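Local structure of 3-phytase (Klebsiella pneumoniae, 2WNH) at residues B[248-253]-B[310-315]. The protein probably hydrolyses phytate (inositol hexakisphosphate), starting at the 3-phosphate. The protein carries 3 engineered substitutions. Numbering follows the deposited sequence. Where two conformers were deposited one is given.
Sequences NYDLSN and YSRGNI
Asp250 and Arg312 form a two-pronged salt bridge that ties the C-terminal end of helix 243-250 to a type II beta turn, Ser311 to Asn314, within the histidine phosphatase (branch 2) fold. It is a textbook case of a bidentate, end-on carboxylate-guanidinium pair. Arg312 NH1 donates to Asp250 OD1 at 3.0 Å and Arg312 NH2 to Asp250 OD2 at 2.9 Å, the latter nearly straight at 176°. Each oxygen offers its syn lone pair, and the two bonds together hold the carboxylate and guanidinium 9° from coplanar and limit the rotation of either. Arg312 leaves the backbone with CG anti to its N and then bends at chi3 (49°), bringing the guanidinium end-on to the acid. This is the more open, solvent-facing side, held by its bonds rather than by packing; a sodium ion lies close to the arginine side chain.

The packed inner side is apolar. Backbones stay well apart, Tyr249 CA and Gly313 CA being 8.5 Å from each other, and the apolar contact comes down to one pair, Tyr249 CE2 to the buried Ile315 CD1 at 4.1 Å, with the methyl meeting the ring obliquely. Ala295 of helix 291-301 packs against both side chains. Thr246, one turn back along the helix, adds a second link to the turn by bonding Ser311 OG and Arg312 O. Just past the helix, Ser252 OG and Leu251 N reach Asn248 O from opposite faces of its carbonyl plane, the hydroxyl at 2.8 Å.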
loop_
_atom_site.group_PDB
_atom_site.type_symbol
_atom_site.label_atom_id
_atom_site.label_comp_id
_atom_site.label_asym_id
_atom_site.label_seq_id
_atom_site.Cartn_x
_atom_site.Cartn_y
_atom_site.Cartn_z
ATOM N N ASN B 248 -29.032 -3.828 -37.353
ATOM C CA ASN B 248 -30.166 -4.187 -36.507
ATOM C C ASN B 248 -30.537 -3.074 -35.535
ATOM O O ASN B 248 -31.711 -2.795 -35.332
ATOM C CB ASN B 248 -29.921 -5.493 -35.745
ATOM C CG ASN B 248 -31.203 -6.084 -35.163
ATOM O OD1 ASN B 248 -31.303 -6.349 -33.961
ATOM N ND2 ASN B 248 -32.192 -6.290 -36.017
ATOM N N TYR B 249 -29.530 -2.448 -34.934
ATOM C CA TYR B 249 -29.784 -1.274 -34.093
ATOM C C TYR B 249 -30.494 -0.141 -34.851
ATOM O O TYR B 249 -31.468 0.418 -34.348
ATOM C CB TYR B 249 -28.489 -0.760 -33.433
ATOM C CG TYR B 249 -28.269 -1.400 -32.091
ATOM C CD1 TYR B 249 -27.925 -2.743 -31.994
ATOM C CD2 TYR B 249 -28.460 -0.681 -30.921
ATOM C CE1 TYR B 249 -27.748 -3.354 -30.754
ATOM C CE2 TYR B 249 -28.286 -1.282 -29.672
ATOM C CZ TYR B 249 -27.941 -2.608 -29.599
ATOM O OH TYR B 249 -27.765 -3.197 -28.376
ATOM N N ASP B 250 -30.002 0.204 -36.040
ATOM C CA ASP B 250 -30.633 1.252 -36.845
ATOM C C ASP B 250 -32.134 1.012 -36.959
ATOM O O ASP B 250 -32.911 1.962 -36.959
ATOM C CB ASP B 250 -30.035 1.318 -38.248
ATOM C CG ASP B 250 -28.645 1.912 -38.282
ATOM O OD1 ASP B 250 -28.211 2.586 -37.301
ATOM O OD2 ASP B 250 -27.965 1.701 -39.324
ATOM N N LEU B 251 -32.535 -0.260 -37.014
ATOM C CA LEU B 251 -33.918 -0.638 -37.336
ATOM C C LEU B 251 -34.703 -1.117 -36.134
ATOM O O LEU B 251 -35.806 -1.628 -36.279
ATOM C CB LEU B 251 -33.939 -1.708 -38.452
ATOM C CG LEU B 251 -33.287 -1.320 -39.774
ATOM C CD1 LEU B 251 -33.391 -2.469 -40.803
ATOM C CD2 LEU B 251 -33.864 -0.014 -40.331
ATOM N N SER B 252 -34.136 -0.948 -34.933
ATOM C CA SER B 252 -34.853 -1.277 -33.707
ATOM C C SER B 252 -34.749 -0.149 -32.678
ATOM O O SER B 252 -35.544 0.792 -32.688
ATOM C CB SER B 252 -34.408 -2.633 -33.126
ATOM O OG SER B 252 -33.000 -2.679 -32.857
ATOM N N ASN B 253 -33.756 -0.233 -31.792
ATOM C CA ASN B 253 -33.591 0.777 -30.738
ATOM C C ASN B 253 -33.347 2.198 -31.217
ATOM O O ASN B 253 -33.657 3.150 -30.495
ATOM C CB ASN B 253 -32.448 0.364 -29.815
ATOM C CG ASN B 253 -32.574 -1.054 -29.356
ATOM O OD1 ASN B 253 -33.630 -1.473 -28.921
ATOM N ND2 ASN B 253 -31.494 -1.803 -29.452
ATOM N N TYR B 310 -14.605 -0.745 -33.899
ATOM C CA TYR B 310 -16.039 -0.946 -33.759
ATOM C C TYR B 310 -16.777 -0.307 -34.933
ATOM O O TYR B 310 -16.281 0.633 -35.542
ATOM C CB TYR B 310 -16.541 -0.324 -32.448
ATOM C CG TYR B 310 -16.047 -1.038 -31.204
ATOM C CD1 TYR B 310 -16.466 -2.342 -30.918
ATOM C CD2 TYR B 310 -15.143 -0.420 -30.326
ATOM C CE1 TYR B 310 -16.036 -3.001 -29.775
ATOM C CE2 TYR B 310 -14.708 -1.067 -29.171
ATOM C CZ TYR B 310 -15.150 -2.362 -28.910
ATOM O OH TYR B 310 -14.736 -3.035 -27.783
ATOM N N SER B 311 -17.958 -0.826 -35.242
ATOM C CA SER B 311 -18.805 -0.171 -36.231
ATOM C C SER B 311 -19.580 0.999 -35.596
ATOM O O SER B 311 -19.570 1.175 -34.360
ATOM C CB SER B 311 -19.728 -1.176 -36.913
ATOM O OG SER B 311 -20.549 -1.783 -35.949
ATOM N N ARG B 312 -20.233 1.796 -36.443
ATOM C CA ARG B 312 -20.975 2.990 -36.013
ATOM C C ARG B 312 -21.966 2.672 -34.912
ATOM O O ARG B 312 -22.781 1.750 -35.042
ATOM C CB ARG B 312 -21.729 3.624 -37.201
ATOM C CG ARG B 312 -22.603 4.830 -36.813
ATOM C CD ARG B 312 -23.202 5.526 -38.054
ATOM N NE ARG B 312 -23.822 4.558 -38.964
ATOM C CZ ARG B 312 -25.008 3.983 -38.783
ATOM N NH1 ARG B 312 -25.758 4.272 -37.722
ATOM N NH2 ARG B 312 -25.451 3.105 -39.681
ATOM N N GLY B 313 -21.880 3.441 -33.822
ATOM C CA GLY B 313 -22.833 3.346 -32.733
ATOM C C GLY B 313 -22.727 2.166 -31.797
ATOM O O GLY B 313 -23.561 2.042 -30.881
ATOM N N ASN B 314 -21.734 1.298 -32.013
ATOM C CA ASN B 314 -21.569 0.082 -31.209
ATOM C C ASN B 314 -21.446 0.443 -29.723
ATOM O O ASN B 314 -20.788 1.432 -29.379
ATOM C CB ASN B 314 -20.341 -0.723 -31.652
ATOM C CG ASN B 314 -20.230 -2.040 -30.940
ATOM O OD1 ASN B 314 -19.703 -2.122 -29.827
ATOM N ND2 ASN B 314 -20.723 -3.093 -31.574
ATOM N N ILE B 315 -22.113 -0.337 -28.874
ATOM C CA ILE B 315 -22.087 -0.147 -27.419
ATOM C C ILE B 315 -21.463 -1.396 -26.734
ATOM O O ILE B 315 -22.160 -2.385 -26.459
ATOM C CB ILE B 315 -23.543 0.130 -26.879
ATOM C CG1 ILE B 315 -24.191 1.328 -27.589
ATOM C CG2 ILE B 315 -23.561 0.310 -25.338
ATOM C CD1 ILE B 315 -25.751 1.212 -27.662
#